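Uncharacterized protein (Bacteroides ovatus, PDB 3NQK) is of unknown function but pairs an N-terminal domain of the E-set clan with a BT_3044-like C-terminal domain, both rich in beta strands. Local coordinates at residues P44-G49 with S105-L110; K216-N221 with Q278-G283. All blocks are in the same frame, centred on the assembly; numbering follows the deposited sequence.

Contact 1 (P44-G49 with S105-L110); sequences PIIVSG and SCVELL
I45 faces E108 across an antiparallel strand pair, the hydrogen-bonded pair between strands 38-48 and 107-115, with P44-L109 and I46-V107 as the non-hydrogen-bonded pairs to either side. Strand 38-48 also pairs with strand 12-15, so the contact lies inside a small antiparallel sheet, consistent with the immunoglobulin-like architecture of the E-set clan. The two strand segments are not exactly antiparallel: their axes approach to 4.7 Å at 153°.

Backbone hydrogen bonds set the register. I45 N gives to E108 O (2.8 Å) and E108 N returns to I45 O (3.1 Å); two residues on, V47 N gives to C106 O (2.8 Å), C106 standing just ahead of strand 107-115. CA-H groups of V107 and I46 supplement these, turned to I45 O and C106 O respectively.

Apolar packing differs by face. P44, I46, V107 and L109 share one side, where P44 CG meets the L109 CD2 branch at 3.9 Å and I46 CD1 lies alongside V107 CG1; residues T308, M257 and E265 of the second subunit pack against this face. On the other, I45 settles against I59 and I61 of strand 57-63, linking this sheet to the one that holds strand 57-63. I45 runs extended about CB-CG1 (chi2 178°), which carries I45 CD1 to L110 CB at 4.1 Å.

One carboxylate turns back on its own strand: E108 bends at chi2 (54°), and its OE2 accepts from L109 N at 2.9 Å, on the anti side and out of the carboxylate plane.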
ATOM      1  N   PRO A  44       6.010   4.175  11.754  1.00 42.13           N
ATOM      2  CA  PRO A  44       6.834   3.097  12.217  1.00 41.61           C
ATOM      3  C   PRO A  44       7.924   3.530  13.172  1.00 41.19           C
ATOM      4  O   PRO A  44       8.582   4.554  12.955  1.00 39.91           O
ATOM      5  CB  PRO A  44       7.463   2.566  10.934  1.00 41.62           C
ATOM      6  CG  PRO A  44       6.525   2.915   9.884  1.00 43.32           C
ATOM      7  CD  PRO A  44       5.868   4.167  10.290  1.00 42.32           C
ATOM      8  N   ILE A  45       8.110   2.737  14.220  1.00 41.41           N
ATOM      9  CA  ILE A  45       9.222   2.889  15.115  1.00 41.87           C
ATOM     10  C   ILE A  45      10.148   1.691  14.878  1.00 42.78           C
ATOM     11  O   ILE A  45       9.707   0.536  14.906  1.00 41.77           O
ATOM     12  CB  ILE A  45       8.763   2.941  16.551  1.00 42.72           C
ATOM     13  CG1 ILE A  45       7.868   4.169  16.757  1.00 46.69           C
ATOM     14  CG2 ILE A  45       9.934   2.999  17.468  1.00 36.38           C
ATOM     15  CD1 ILE A  45       7.321   4.281  18.136  1.00 56.70           C
ATOM     16  N   ILE A  46      11.414   1.987  14.592  1.00 41.47           N
ATOM     17  CA  ILE A  46      12.360   1.000  14.130  1.00 42.71           C
ATOM     18  C   ILE A  46      13.539   0.881  15.071  1.00 43.64           C
ATOM     19  O   ILE A  46      14.070   1.891  15.538  1.00 44.25           O
ATOM     20  CB  ILE A  46      12.888   1.388  12.710  1.00 43.26           C
ATOM     21  CG1 ILE A  46      11.936   0.897  11.641  1.00 50.39           C
ATOM     22  CG2 ILE A  46      14.220   0.811  12.456  1.00 45.86           C
ATOM     23  CD1 ILE A  46      10.625   1.573  11.666  1.00 60.88           C
ATOM     24  N   VAL A  47      13.954  -0.362  15.351  1.00 43.66           N
ATOM     25  CA  VAL A  47      15.144  -0.618  16.162  1.00 45.23           C
ATOM     26  C   VAL A  47      16.271  -1.112  15.265  1.00 48.03           C
ATOM     27  O   VAL A  47      16.318  -2.281  14.900  1.00 47.85           O
ATOM     28  CB  VAL A  47      14.857  -1.647  17.256  1.00 47.58           C
ATOM     29  CG1 VAL A  47      16.086  -1.857  18.133  1.00 40.89           C
ATOM     30  CG2 VAL A  47      13.649  -1.201  18.107  1.00 43.34           C
ATOM     31  N   SER A  48      17.172  -0.206  14.909  1.00 54.22           N
ATOM     32  CA  SER A  48      18.257  -0.506  13.961  1.00 61.44           C
ATOM     33  C   SER A  48      19.475  -1.003  14.658  1.00 67.58           C
ATOM     34  O   SER A  48      19.876  -0.459  15.686  1.00 69.21           O
ATOM     35  CB  SER A  48      18.629   0.747  13.152  1.00 62.59           C
ATOM     36  OG  SER A  48      17.609   1.083  12.209  1.00 67.51           O
ATOM     37  N   GLY A  49      20.117  -2.008  14.071  1.00 74.06           N
ATOM     38  CA  GLY A  49      21.336  -2.544  14.641  1.00 79.58           C
ATOM     39  C   GLY A  49      21.898  -3.719  13.874  1.00 84.67           C
ATOM     40  O   GLY A  49      21.188  -4.358  13.064  1.00 83.56           O
ATOM     41  N   SER A 105      11.873  -8.709  18.037  1.00 48.03           N
ATOM     42  CA  SER A 105      11.230  -7.877  17.033  1.00 48.68           C
ATOM     43  C   SER A 105      11.982  -6.559  16.938  1.00 48.52           C
ATOM     44  O   SER A 105      12.755  -6.226  17.823  1.00 51.83           O
ATOM     45  CB  SER A 105       9.771  -7.630  17.397  1.00 50.19           C
ATOM     46  OG  SER A 105       9.063  -8.846  17.489  1.00 54.27           O
ATOM     47  N   CYS A 106      11.768  -5.817  15.862  1.00 46.34           N
ATOM     48  CA  CYS A 106      12.473  -4.557  15.684  1.00 45.36           C
ATOM     49  C   CYS A 106      11.637  -3.493  15.008  1.00 43.87           C
ATOM     50  O   CYS A 106      12.140  -2.443  14.687  1.00 44.33           O
ATOM     51  CB  CYS A 106      13.754  -4.781  14.891  1.00 46.29           C
ATOM     52  SG  CYS A 106      13.495  -5.275  13.186  1.00 48.74           S
ATOM     53  N   VAL A 107      10.348  -3.749  14.839  1.00 43.96           N
ATOM     54  CA  VAL A 107       9.452  -2.763  14.249  1.00 41.64           C
ATOM     55  C   VAL A 107       8.121  -2.810  14.917  1.00 43.00           C
ATOM     56  O   VAL A 107       7.593  -3.874  15.172  1.00 45.85           O
ATOM     57  CB  VAL A 107       9.211  -3.034  12.769  1.00 41.61           C
ATOM     58  CG1 VAL A 107       8.428  -1.861  12.143  1.00 34.23           C
ATOM     59  CG2 VAL A 107      10.540  -3.276  12.037  1.00 39.89           C
ATOM     60  N   GLU A 108       7.558  -1.651  15.187  1.00 44.11           N
ATOM     61  CA  GLU A 108       6.211  -1.573  15.703  1.00 44.63           C
ATOM     62  C   GLU A 108       5.636  -0.215  15.358  1.00 42.27           C
ATOM     63  O   GLU A 108       6.379   0.756  15.191  1.00 39.60           O
ATOM     64  CB  GLU A 108       6.188  -1.813  17.211  1.00 48.73           C
ATOM     65  CG  GLU A 108       4.745  -1.908  17.817  1.00 58.83           C
ATOM     66  CD  GLU A 108       3.885  -2.950  17.124  1.00 64.16           C
ATOM     67  OE1 GLU A 108       4.076  -4.152  17.407  1.00 62.17           O
ATOM     68  OE2 GLU A 108       3.017  -2.557  16.291  1.00 65.06           O
ATOM     69  N   LEU A 109       4.309  -0.154  15.238  1.00 42.26           N
ATOM     70  CA  LEU A 109       3.632   1.039  14.735  1.00 40.99           C
ATOM     71  C   LEU A 109       3.059   1.950  15.831  1.00 39.83           C
ATOM     72  O   LEU A 109       2.442   1.491  16.784  1.00 40.12           O
ATOM     73  CB  LEU A 109       2.504   0.627  13.787  1.00 41.08           C
ATOM     74  CG  LEU A 109       2.914  -0.178  12.543  1.00 43.63           C
ATOM     75  CD1 LEU A 109       1.652  -0.656  11.767  1.00 39.23           C
ATOM     76  CD2 LEU A 109       3.854   0.637  11.638  1.00 33.36           C
ATOM     77  N   LEU A 110       3.273   3.246  15.659  1.00 39.24           N
ATOM     78  CA  LEU A 110       2.675   4.257  16.499  1.00 38.79           C
ATOM     79  C   LEU A 110       1.446   4.748  15.798  1.00 39.99           C
ATOM     80  O   LEU A 110       1.533   5.461  14.812  1.00 39.46           O
ATOM     81  CB  LEU A 110       3.645   5.421  16.718  1.00 36.78           C
ATOM     82  CG  LEU A 110       3.149   6.573  17.603  1.00 38.16           C
ATOM     83  CD1 LEU A 110       3.030   6.151  19.048  1.00 32.01           C
ATOM     84  CD2 LEU A 110       4.074   7.755  17.479  1.00 38.66           C
TER

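Contact 2 (K216-N221 with Q278-G283); sequences KKYKIN and QDFTYG
Y218 and D279 bring the two backbones nearest, yet their CA atoms are still 8.3 Å apart, and K217 and T281 stand farther off. At this separation the main chains do not pair. A short 3-10 segment at 216-217, leading into strand 219-224, faces the place where strand 264-279 ends and the chain turns away, and side chains bridge the gap.

The Y218 side chain does most of this. Its hydroxyl sits where the second segment bends: F280 N donates to Y218 OH at 2.9 Å (155° at the hydrogen), and T281 OG1 lies 2.8 Å from the same OH, in a hydrogen bond that either hydroxyl could donate. Two bonds thus hold the tip of a buried ring, fixing where it ends. Farther back, Y218 CE1 presents the ring edge to Q278 O, 3.3 Å away and near the ring plane.

F280 answers with a face. With chi1 at 61°, its CG stands between the backbone N and carbonyl carbon, and the ring folds back so that Y218 OH and T281 CG2 lie above the same face, both offset toward the rim. The two rings are oblique, their planes at 43°. K217 crosses F280 at about a right angle, K217 CD meeting F280 CZ at the ring edge (3.9 Å), while its ammonium makes long, weak ion pairs with E240 and D236.

Close to the Y218 hydroxyl, T281 N donates almost straight to D279 OD1 (2.9 Å). This closes an Asx turn at the end of strand 264-279, with the side chain of Y218, just after the 3-10 segment 216-217, set against it.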
ATOM      1  N   LYS A 216      -5.823  35.597   6.023  1.00 39.83           N
ATOM      2  CA  LYS A 216      -7.034  34.841   6.271  1.00 41.50           C
ATOM      3  C   LYS A 216      -8.242  35.549   5.678  1.00 41.01           C
ATOM      4  O   LYS A 216      -9.213  34.913   5.286  1.00 42.14           O
ATOM      5  CB  LYS A 216      -7.240  34.553   7.794  1.00 43.86           C
ATOM      6  CG  LYS A 216      -7.524  35.771   8.702  1.00 50.12           C
ATOM      7  CD  LYS A 216      -7.781  35.304  10.200  1.00 58.90           C
ATOM      8  CE  LYS A 216      -7.742  36.491  11.210  1.00 65.65           C
ATOM      9  N   LYS A 217      -8.146  36.854   5.536  1.00 40.93           N
ATOM     10  CA  LYS A 217      -9.262  37.632   5.039  1.00 40.36           C
ATOM     11  C   LYS A 217      -9.568  37.387   3.560  1.00 37.92           C
ATOM     12  O   LYS A 217     -10.667  37.621   3.124  1.00 40.34           O
ATOM     13  CB  LYS A 217      -9.032  39.124   5.330  1.00 42.27           C
ATOM     14  CG  LYS A 217      -9.244  39.464   6.843  1.00 45.84           C
ATOM     15  CD  LYS A 217      -8.994  40.931   7.189  1.00 58.27           C
ATOM     16  CE  LYS A 217      -9.445  41.245   8.643  1.00 63.60           C
ATOM     17  NZ  LYS A 217     -10.873  40.777   8.913  1.00 63.24           N
ATOM     18  N   TYR A 218      -8.622  36.807   2.833  1.00 39.75           N
ATOM     19  CA  TYR A 218      -8.788  36.575   1.395  1.00 37.18           C
ATOM     20  C   TYR A 218      -9.132  35.125   1.030  1.00 36.76           C
ATOM     21  O   TYR A 218      -9.124  34.770  -0.149  1.00 37.33           O
ATOM     22  CB  TYR A 218      -7.523  37.009   0.652  1.00 37.24           C
ATOM     23  CG  TYR A 218      -7.205  38.489   0.812  1.00 35.81           C
ATOM     24  CD1 TYR A 218      -7.859  39.444   0.055  1.00 34.86           C
ATOM     25  CD2 TYR A 218      -6.272  38.916   1.724  1.00 34.34           C
ATOM     26  CE1 TYR A 218      -7.580  40.786   0.206  1.00 36.84           C
ATOM     27  CE2 TYR A 218      -5.976  40.266   1.875  1.00 30.68           C
ATOM     28  CZ  TYR A 218      -6.639  41.190   1.134  1.00 35.25           C
ATOM     29  OH  TYR A 218      -6.350  42.543   1.305  1.00 40.72           O
ATOM     30  N   LYS A 219      -9.490  34.307   2.019  1.00 36.29           N
ATOM     31  CA  LYS A 219      -9.873  32.900   1.743  1.00 37.66           C
ATOM     32  C   LYS A 219     -11.170  32.827   0.943  1.00 37.09           C
ATOM     33  O   LYS A 219     -12.127  33.520   1.248  1.00 38.35           O
ATOM     34  CB  LYS A 219     -10.050  32.105   3.060  1.00 40.88           C
ATOM     35  CG  LYS A 219      -8.746  31.865   3.856  1.00 44.10           C
ATOM     36  CD  LYS A 219      -9.016  31.475   5.344  1.00 43.76           C
ATOM     37  CE  LYS A 219      -8.814  29.993   5.619  1.00 46.46           C
ATOM     38  NZ  LYS A 219      -8.868  29.688   7.089  1.00 47.16           N
ATOM     39  N   ILE A 220     -11.191  31.975  -0.076  1.00 35.79           N
ATOM     40  CA  ILE A 220     -12.406  31.698  -0.832  1.00 35.53           C
ATOM     41  C   ILE A 220     -12.737  30.219  -0.679  1.00 36.15           C
ATOM     42  O   ILE A 220     -11.976  29.371  -1.115  1.00 37.21           O
ATOM     43  CB  ILE A 220     -12.225  31.984  -2.332  1.00 35.91           C
ATOM     44  CG1 ILE A 220     -11.710  33.390  -2.560  1.00 33.41           C
ATOM     45  CG2 ILE A 220     -13.539  31.783  -3.072  1.00 32.19           C
ATOM     46  CD1 ILE A 220     -11.470  33.696  -4.001  1.00 30.39           C
ATOM     47  N   ASN A 221     -13.855  29.914  -0.030  1.00 36.26           N
ATOM     48  CA  ASN A 221     -14.269  28.532   0.166  1.00 36.61           C
ATOM     49  C   ASN A 221     -14.914  28.002  -1.096  1.00 38.70           C
ATOM     50  O   ASN A 221     -15.747  28.672  -1.701  1.00 42.93           O
ATOM     51  CB  ASN A 221     -15.246  28.417   1.338  1.00 36.94           C
ATOM     52  CG  ASN A 221     -14.601  28.751   2.676  1.00 39.31           C
ATOM     53  OD1 ASN A 221     -13.479  28.339   2.956  1.00 41.64           O
ATOM     54  ND2 ASN A 221     -15.313  29.515   3.505  1.00 36.76           N
ATOM     55  N   GLN A 278     -11.154  42.802  -3.829  1.00 35.54           N
ATOM     56  CA  GLN A 278     -10.284  43.953  -3.564  1.00 35.14           C
ATOM     57  C   GLN A 278      -9.194  43.561  -2.623  1.00 34.21           C
ATOM     58  O   GLN A 278      -9.434  42.808  -1.673  1.00 33.55           O
ATOM     59  CB  GLN A 278     -11.080  45.085  -2.919  1.00 35.02           C
ATOM     60  CG  GLN A 278     -12.206  45.583  -3.752  1.00 43.28           C
ATOM     61  CD  GLN A 278     -12.852  46.830  -3.180  1.00 46.18           C
ATOM     62  OE1 GLN A 278     -12.732  47.132  -1.972  1.00 37.08           O
ATOM     63  NE2 GLN A 278     -13.538  47.565  -4.033  1.00 43.53           N
ATOM     64  N   ASP A 279      -7.998  44.115  -2.848  1.00 33.37           N
ATOM     65  CA  ASP A 279      -6.869  43.928  -1.947  1.00 33.48           C
ATOM     66  C   ASP A 279      -6.747  45.195  -1.175  1.00 35.20           C
ATOM     67  O   ASP A 279      -6.548  46.256  -1.748  1.00 36.19           O
ATOM     68  CB  ASP A 279      -5.579  43.635  -2.738  1.00 34.05           C
ATOM     69  CG  ASP A 279      -4.324  43.596  -1.850  1.00 35.81           C
ATOM     70  OD1 ASP A 279      -4.385  44.065  -0.700  1.00 42.34           O
ATOM     71  OD2 ASP A 279      -3.262  43.151  -2.338  1.00 42.59           O
ATOM     72  N   PHE A 280      -6.907  45.099   0.134  1.00 37.18           N
ATOM     73  CA  PHE A 280      -6.948  46.279   0.980  1.00 37.65           C
ATOM     74  C   PHE A 280      -5.907  46.210   2.087  1.00 38.42           C
ATOM     75  O   PHE A 280      -6.006  46.919   3.086  1.00 39.30           O
ATOM     76  CB  PHE A 280      -8.335  46.422   1.582  1.00 37.80           C
ATOM     77  CG  PHE A 280      -8.739  45.267   2.434  1.00 38.22           C
ATOM     78  CD1 PHE A 280      -9.247  44.120   1.865  1.00 40.37           C
ATOM     79  CD2 PHE A 280      -8.603  45.323   3.811  1.00 42.13           C
ATOM     80  CE1 PHE A 280      -9.623  43.053   2.649  1.00 42.72           C
ATOM     81  CE2 PHE A 280      -8.975  44.254   4.603  1.00 40.96           C
ATOM     82  CZ  PHE A 280      -9.487  43.120   4.020  1.00 44.28           C
ATOM     83  N   THR A 281      -4.886  45.385   1.887  1.00 38.24           N
ATOM     84  CA  THR A 281      -3.871  45.173   2.900  1.00 37.92           C
ATOM     85  C   THR A 281      -2.464  45.258   2.326  1.00 37.81           C
ATOM     86  O   THR A 281      -1.514  44.862   2.967  1.00 37.56           O
ATOM     87  CB  THR A 281      -4.053  43.791   3.548  1.00 37.95           C
ATOM     88  OG1 THR A 281      -3.898  42.761   2.556  1.00 34.77           O
ATOM     89  CG2 THR A 281      -5.408  43.687   4.152  1.00 37.40           C
ATOM     90  N   TYR A 282      -2.337  45.816   1.136  1.00 39.81           N
ATOM     91  CA  TYR A 282      -1.042  45.837   0.436  1.00 41.64           C
ATOM     92  C   TYR A 282      -0.079  46.877   1.034  1.00 45.33           C
ATOM     93  O   TYR A 282       1.124  46.854   0.759  1.00 46.26           O
ATOM     94  CB  TYR A 282      -1.241  46.076  -1.086  1.00 37.95           C
ATOM     95  CG  TYR A 282      -1.916  47.392  -1.425  1.00 37.90           C
ATOM     96  CD1 TYR A 282      -1.183  48.554  -1.555  1.00 39.46           C
ATOM     97  CD2 TYR A 282      -3.283  47.463  -1.620  1.00 38.20           C
ATOM     98  CE1 TYR A 282      -1.792  49.751  -1.873  1.00 34.73           C
ATOM     99  CE2 TYR A 282      -3.895  48.650  -1.937  1.00 32.67           C
ATOM    100  CZ  TYR A 282      -3.141  49.796  -2.049  1.00 35.35           C
ATOM    101  OH  TYR A 282      -3.748  51.001  -2.330  1.00 39.48           O
ATOM    102  N   GLY A 283      -0.605  47.755   1.878  1.00 50.18           N
ATOM    103  CA  GLY A 283       0.207  48.795   2.504  1.00 55.25           C
ATOM    104  C   GLY A 283       0.888  48.328   3.766  1.00 59.31           C
ATOM    105  O   GLY A 283       1.748  49.021   4.313  1.00 60.16           O
TER

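How the contacts relate
The two contacts illustrate how beta-rich domains join remote segments within a sheet and at the ends of strands. Contact 1, in the N-terminal domain, is a buried strand pairing whose chemistry is repetitive: main-chain bonds plus aliphatic packing, with one face completed by the second subunit. Contact 2, in the C-terminal domain, is only partly buried, meets no other chain, and relies on the Y218 phenol, held by a backbone amide and a threonine hydroxyl, with one phenylalanine ring alongside. They share no strand or sheet, follow one another along the chain, and lie on opposite sides of its centre; the centres of contact 1 and contact 2 are about 46 Å apart.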